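Local coordinates for protein prolyl oligopeptidase (Novosphingobium capsulatum, PDB 1YR2) that probably cleaves oligopeptides on the carboxyl side of proline, and less readily of alanine, as a serine endopeptidase of the prolyl oligopeptidase family, at residues A215-F227 against N240-Q254. Sequence-based numbering, arbitrary orientation.
Sequences AWLGNDALLYSRF and NYNQTVWLHRLGTPQ
Residues 221-226 and 244-249 pair as antiparallel strands at 155°, with Leu222-His248, Tyr224-Trp246 and Arg226-Thr244 each joined by two backbone hydrogen bonds; one more, from Leu250 N to Asp220 O, continues the ladder past the strand end. Side chains alternate between two faces. On one, Leu247 CD1 lies 3.7 Å from Ala221 CB and also meets Leu217 CD2 and Leu223 CD2, an apolar cluster that Val260 of the adjoining strand extends. On the other, the Tyr224 ring crosses the Trp246 side chain at a slant, its CZ 3.8 Å from Trp246 CB. The two ring planes differ by 24° but are slid apart, so there is little true stacking. Gln254 NE2 donates to Tyr224 OH (3.1 Å) from within its own amide plane, and the hydroxyl also hydrogen-bonds the Asp257 carboxylate, its stronger partner. A phenylalanine in place of Tyr224 would probably leave the Gln254 amide and the Asp257 carboxylate without this shared mate. The strands are the middle two of a four-stranded antiparallel sheet, 215-216, 221-226, 244-249 and 258-261, which is one blade of the N-terminal beta-propeller; Tyr224 and Arg226 touch strand 204-210 of the preceding blade. Arg226 CD sits over one face of the Trp246 indole, 3.9 Å from the five-membered ring centroid. Bent at chi3 (-72°), the arginine chain turns its guanidinium side-on to Phe227 O, which accepts from both NE and NH2. Trp246 NE1 in turn donates to Thr244 OG1 (2.7 Å) in a somewhat bent bond, which helps to fix the turn of the indole. Beyond the ladder, Gln243 CB packs over a face of the Phe227 ring, 3.9 Å from its centroid, while Tyr241 O approaches the ring edge at CD2 (3.3 Å).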
loop_
_atom_site.group_PDB
_atom_site.type_symbol
_atom_site.label_atom_id
_atom_site.label_comp_id
_atom_site.label_asym_id
_atom_site.label_seq_id
_atom_site.Cartn_x
_atom_site.Cartn_y
_atom_site.Cartn_z
ATOM N N ALA A 215 -20.157 16.860 -5.991
ATOM C CA ALA A 215 -20.262 17.736 -4.822
ATOM C C ALA A 215 -21.606 18.395 -4.795
ATOM O O ALA A 215 -21.947 19.174 -5.693
ATOM C CB ALA A 215 -19.189 18.796 -4.834
ATOM N N TRP A 216 -22.364 18.152 -3.725
ATOM C CA TRP A 216 -23.693 18.726 -3.627
ATOM C C TRP A 216 -23.599 20.193 -3.204
ATOM O O TRP A 216 -22.790 20.563 -2.348
ATOM C CB TRP A 216 -24.521 17.951 -2.591
ATOM C CG TRP A 216 -25.024 16.627 -3.089
ATOM C CD1 TRP A 216 -24.391 15.417 -3.013
ATOM C CD2 TRP A 216 -26.254 16.381 -3.776
ATOM N NE1 TRP A 216 -25.167 14.432 -3.563
ATOM C CE2 TRP A 216 -26.308 14.998 -4.065
ATOM C CE3 TRP A 216 -27.334 17.184 -4.136
ATOM C CZ2 TRP A 216 -27.378 14.411 -4.727
ATOM C CZ3 TRP A 216 -28.386 16.626 -4.781
ATOM C CH2 TRP A 216 -28.422 15.226 -5.052
ATOM N N LEU A 217 -24.430 21.014 -3.836
ATOM C CA LEU A 217 -24.653 22.385 -3.461
ATOM C C LEU A 217 -26.017 22.381 -2.807
ATOM O O LEU A 217 -27.035 22.427 -3.476
ATOM C CB LEU A 217 -24.594 23.259 -4.685
ATOM C CG LEU A 217 -24.579 24.751 -4.454
ATOM C CD1 LEU A 217 -23.196 25.241 -4.183
ATOM C CD2 LEU A 217 -25.215 25.457 -5.653
ATOM N N GLY A 218 -26.027 22.247 -1.506
ATOM C CA GLY A 218 -27.250 21.997 -0.749
ATOM C C GLY A 218 -27.907 20.667 -1.085
ATOM O O GLY A 218 -27.205 19.669 -1.249
ATOM N N ASN A 219 -29.247 20.642 -1.136
ATOM C CA ASN A 219 -29.990 19.384 -1.288
ATOM C C ASN A 219 -30.543 19.078 -2.660
ATOM O O ASN A 219 -31.058 17.986 -2.856
ATOM C CB ASN A 219 -31.102 19.326 -0.238
ATOM C CG ASN A 219 -30.550 19.594 1.170
ATOM O OD1 ASN A 219 -29.576 18.985 1.560
ATOM N ND2 ASN A 219 -31.145 20.488 1.883
ATOM N N ASP A 220 -30.386 19.984 -3.615
ATOM C CA ASP A 220 -31.030 19.833 -4.923
ATOM C C ASP A 220 -30.224 20.339 -6.077
ATOM O O ASP A 220 -30.800 20.700 -7.110
ATOM C CB ASP A 220 -32.365 20.577 -4.922
ATOM C CG ASP A 220 -32.194 22.041 -4.595
ATOM O OD1 ASP A 220 -31.039 22.540 -4.577
ATOM O OD2 ASP A 220 -33.154 22.783 -4.328
ATOM N N ALA A 221 -28.887 20.387 -5.923
ATOM C CA ALA A 221 -28.021 20.725 -7.044
ATOM C C ALA A 221 -26.659 20.092 -6.804
ATOM O O ALA A 221 -26.242 19.939 -5.649
ATOM C CB ALA A 221 -27.878 22.237 -7.211
ATOM N N LEU A 222 -25.974 19.787 -7.895
ATOM C CA LEU A 222 -24.726 19.028 -7.879
ATOM C C LEU A 222 -23.713 19.675 -8.816
ATOM O O LEU A 222 -24.031 19.934 -9.976
ATOM C CB LEU A 222 -24.997 17.603 -8.371
ATOM C CG LEU A 222 -23.791 16.674 -8.176
ATOM C CD1 LEU A 222 -23.732 16.099 -6.781
ATOM C CD2 LEU A 222 -23.764 15.561 -9.172
ATOM N N LEU A 223 -22.529 19.972 -8.293
ATOM C CA LEU A 223 -21.385 20.394 -9.107
ATOM C C LEU A 223 -20.586 19.193 -9.600
ATOM O O LEU A 223 -20.332 18.244 -8.848
ATOM C CB LEU A 223 -20.422 21.254 -8.275
ATOM C CG LEU A 223 -20.915 22.615 -7.853
ATOM C CD1 LEU A 223 -20.084 23.146 -6.691
ATOM C CD2 LEU A 223 -20.857 23.589 -8.990
ATOM N N TYR A 224 -20.176 19.265 -10.857
ATOM C CA TYR A 224 -19.458 18.191 -11.504
ATOM C C TYR A 224 -18.582 18.774 -12.617
ATOM O O TYR A 224 -18.721 19.930 -13.010
ATOM C CB TYR A 224 -20.447 17.155 -12.074
ATOM C CG TYR A 224 -21.288 17.644 -13.249
ATOM C CD1 TYR A 224 -22.448 18.414 -13.048
ATOM C CD2 TYR A 224 -20.938 17.340 -14.554
ATOM C CE1 TYR A 224 -23.184 18.865 -14.113
ATOM C CE2 TYR A 224 -21.661 17.824 -15.634
ATOM C CZ TYR A 224 -22.824 18.541 -15.399
ATOM O OH TYR A 224 -23.570 18.953 -16.477
ATOM N N SER A 225 -17.651 17.973 -13.094
ATOM C CA SER A 225 -16.803 18.368 -14.199
ATOM C C SER A 225 -17.067 17.490 -15.406
ATOM O O SER A 225 -17.379 16.306 -15.273
ATOM C CB SER A 225 -15.334 18.266 -13.790
ATOM O OG SER A 225 -15.085 19.080 -12.638
ATOM N N ARG A 226 -16.994 18.103 -16.584
ATOM C CA ARG A 226 -17.284 17.443 -17.833
ATOM C C ARG A 226 -16.427 18.031 -18.976
ATOM O O ARG A 226 -15.766 19.047 -18.803
ATOM C CB ARG A 226 -18.746 17.574 -18.197
ATOM C CG ARG A 226 -19.248 19.008 -18.428
ATOM C CD ARG A 226 -20.616 19.055 -19.154
ATOM N NE ARG A 226 -20.392 18.672 -20.539
ATOM C CZ ARG A 226 -21.347 18.441 -21.446
ATOM N NH1 ARG A 226 -22.623 18.626 -21.125
ATOM N NH2 ARG A 226 -20.995 18.054 -22.681
ATOM N N PHE A 227 -16.501 17.368 -20.118
ATOM C CA PHE A 227 -15.841 17.773 -21.352
ATOM C C PHE A 227 -16.883 17.914 -22.453
ATOM O O PHE A 227 -17.993 17.448 -22.315
ATOM C CB PHE A 227 -14.811 16.744 -21.804
ATOM C CG PHE A 227 -13.643 16.619 -20.875
ATOM C CD1 PHE A 227 -13.740 15.884 -19.691
ATOM C CD2 PHE A 227 -12.441 17.223 -21.185
ATOM C CE1 PHE A 227 -12.638 15.770 -18.800
ATOM C CE2 PHE A 227 -11.374 17.125 -20.319
ATOM C CZ PHE A 227 -11.486 16.381 -19.103
ATOM N N ASN A 240 -8.426 15.094 -23.658
ATOM C CA ASN A 240 -8.788 15.664 -22.351
ATOM C C ASN A 240 -8.485 17.144 -22.264
ATOM O O ASN A 240 -7.809 17.570 -21.328
ATOM C CB ASN A 240 -8.159 14.893 -21.166
ATOM C CG ASN A 240 -8.378 13.385 -21.266
ATOM O OD1 ASN A 240 -9.446 12.919 -21.693
ATOM N ND2 ASN A 240 -7.348 12.614 -20.916
ATOM N N TYR A 241 -8.993 17.926 -23.222
ATOM C CA TYR A 241 -8.909 19.403 -23.130
ATOM C C TYR A 241 -10.194 20.116 -22.719
ATOM O O TYR A 241 -11.304 19.684 -23.002
ATOM C CB TYR A 241 -8.409 20.039 -24.459
ATOM C CG TYR A 241 -7.090 19.451 -24.953
ATOM C CD1 TYR A 241 -6.085 19.097 -24.059
ATOM C CD2 TYR A 241 -6.862 19.228 -26.309
ATOM C CE1 TYR A 241 -4.867 18.538 -24.502
ATOM C CE2 TYR A 241 -5.668 18.662 -26.759
ATOM C CZ TYR A 241 -4.674 18.320 -25.831
ATOM O OH TYR A 241 -3.496 17.774 -26.249
ATOM N N ASN A 242 -10.006 21.265 -22.081
ATOM C CA ASN A 242 -11.093 22.177 -21.772
ATOM C C ASN A 242 -12.148 21.608 -20.820
ATOM O O ASN A 242 -13.342 21.885 -20.946
ATOM C CB ASN A 242 -11.719 22.705 -23.065
ATOM C CG ASN A 242 -10.784 23.655 -23.782
ATOM O OD1 ASN A 242 -10.364 24.663 -23.211
ATOM N ND2 ASN A 242 -10.472 23.350 -25.010
ATOM N N GLN A 243 -11.685 20.860 -19.834
ATOM C CA GLN A 243 -12.573 20.419 -18.797
ATOM C C GLN A 243 -13.264 21.633 -18.120
ATOM O O GLN A 243 -12.646 22.685 -17.867
ATOM C CB GLN A 243 -11.807 19.610 -17.756
ATOM C CG GLN A 243 -12.741 19.002 -16.699
ATOM C CD GLN A 243 -12.020 18.095 -15.692
ATOM O OE1 GLN A 243 -10.952 18.454 -15.175
ATOM N NE2 GLN A 243 -12.599 16.893 -15.446
ATOM N N THR A 244 -14.547 21.517 -17.867
ATOM C CA THR A 244 -15.330 22.621 -17.272
ATOM C C THR A 244 -16.211 22.150 -16.112
ATOM O O THR A 244 -16.653 21.025 -16.104
ATOM C CB THR A 244 -16.161 23.378 -18.332
ATOM O OG1 THR A 244 -16.996 22.460 -19.032
ATOM C CG2 THR A 244 -15.280 23.921 -19.408
ATOM N N VAL A 245 -16.386 23.014 -15.121
ATOM C CA VAL A 245 -17.216 22.749 -13.947
ATOM C C VAL A 245 -18.598 23.347 -14.230
ATOM O O VAL A 245 -18.671 24.484 -14.667
ATOM C CB VAL A 245 -16.609 23.357 -12.687
ATOM C CG1 VAL A 245 -17.503 23.054 -11.453
ATOM C CG2 VAL A 245 -15.252 22.842 -12.464
ATOM N N TRP A 246 -19.643 22.532 -14.057
ATOM C CA TRP A 246 -21.057 22.890 -14.221
ATOM C C TRP A 246 -21.879 22.549 -12.983
ATOM O O TRP A 246 -21.455 21.729 -12.146
ATOM C CB TRP A 246 -21.650 22.133 -15.391
ATOM C CG TRP A 246 -21.059 22.427 -16.698
ATOM C CD1 TRP A 246 -19.799 22.072 -17.163
ATOM C CD2 TRP A 246 -21.687 23.145 -17.772
ATOM N NE1 TRP A 246 -19.630 22.533 -18.450
ATOM C CE2 TRP A 246 -20.773 23.168 -18.858
ATOM C CE3 TRP A 246 -22.953 23.770 -17.931
ATOM C CZ2 TRP A 246 -21.070 23.797 -20.076
ATOM C CZ3 TRP A 246 -23.242 24.382 -19.122
ATOM C CH2 TRP A 246 -22.303 24.400 -20.191
ATOM N N LEU A 247 -23.077 23.144 -12.919
ATOM C CA LEU A 247 -24.036 22.941 -11.835
ATOM C C LEU A 247 -25.274 22.336 -12.467
ATOM O O LEU A 247 -25.872 22.907 -13.387
ATOM C CB LEU A 247 -24.388 24.241 -11.117
ATOM C CG LEU A 247 -25.378 24.167 -9.960
ATOM C CD1 LEU A 247 -24.711 23.412 -8.799
ATOM C CD2 LEU A 247 -25.823 25.544 -9.530
ATOM N N HIS A 248 -25.666 21.179 -11.963
ATOM C CA HIS A 248 -26.916 20.573 -12.364
ATOM C C HIS A 248 -27.989 20.787 -11.298
ATOM O O HIS A 248 -27.798 20.409 -10.131
ATOM C CB HIS A 248 -26.763 19.067 -12.597
ATOM C CG HIS A 248 -28.050 18.396 -12.945
ATOM N ND1 HIS A 248 -28.745 18.701 -14.090
ATOM C CD2 HIS A 248 -28.799 17.475 -12.278
ATOM C CE1 HIS A 248 -29.850 17.970 -14.139
ATOM N NE2 HIS A 248 -29.917 17.233 -13.045
ATOM N N ARG A 249 -29.145 21.285 -11.725
ATOM C CA ARG A 249 -30.310 21.392 -10.825
ATOM C C ARG A 249 -31.258 20.215 -10.962
ATOM O O ARG A 249 -31.649 19.832 -12.042
ATOM C CB ARG A 249 -31.019 22.733 -11.027
ATOM C CG ARG A 249 -30.157 23.905 -10.477
ATOM C CD ARG A 249 -30.850 25.255 -10.595
ATOM N NE ARG A 249 -30.038 26.349 -10.066
ATOM C CZ ARG A 249 -29.217 27.085 -10.795
ATOM N NH1 ARG A 249 -29.055 26.867 -12.102
ATOM N NH2 ARG A 249 -28.555 28.054 -10.209
ATOM N N LEU A 250 -31.584 19.592 -9.849
ATOM C CA LEU A 250 -32.241 18.305 -9.916
ATOM C C LEU A 250 -33.643 18.541 -10.461
ATOM O O LEU A 250 -34.238 19.541 -10.138
ATOM C CB LEU A 250 -32.262 17.653 -8.527
ATOM C CG LEU A 250 -31.139 16.717 -8.102
ATOM C CD1 LEU A 250 -31.127 15.494 -9.003
ATOM C CD2 LEU A 250 -29.758 17.402 -8.079
ATOM N N GLY A 251 -34.136 17.636 -11.301
ATOM C CA GLY A 251 -35.432 17.779 -11.965
ATOM C C GLY A 251 -35.436 18.555 -13.271
ATOM O O GLY A 251 -36.488 18.898 -13.814
ATOM N N THR A 252 -34.260 18.908 -13.762
ATOM C CA THR A 252 -34.155 19.560 -15.049
ATOM C C THR A 252 -33.246 18.718 -15.934
ATOM O O THR A 252 -32.512 17.867 -15.439
ATOM C CB THR A 252 -33.584 20.984 -14.928
ATOM O OG1 THR A 252 -32.252 20.932 -14.405
ATOM C CG2 THR A 252 -34.343 21.801 -13.882
ATOM N N PRO A 253 -33.314 18.927 -17.234
ATOM C CA PRO A 253 -32.399 18.251 -18.142
ATOM C C PRO A 253 -30.997 18.829 -18.002
ATOM O O PRO A 253 -30.796 19.980 -17.566
ATOM C CB PRO A 253 -32.987 18.521 -19.536
ATOM C CG PRO A 253 -33.918 19.641 -19.370
ATOM C CD PRO A 253 -34.263 19.783 -17.951
ATOM N N GLN A 254 -30.028 18.014 -18.390
ATOM C CA GLN A 254 -28.634 18.459 -18.369
ATOM C C GLN A 254 -28.432 19.688 -19.237
ATOM O O GLN A 254 -27.535 20.512 -18.970
ATOM C CB GLN A 254 -27.695 17.316 -18.809
ATOM C CG GLN A 254 -26.200 17.704 -18.772
ATOM C CD GLN A 254 -25.287 16.528 -18.978
ATOM O OE1 GLN A 254 -25.701 15.504 -19.579
ATOM N NE2 GLN A 254 -24.052 16.620 -18.461
#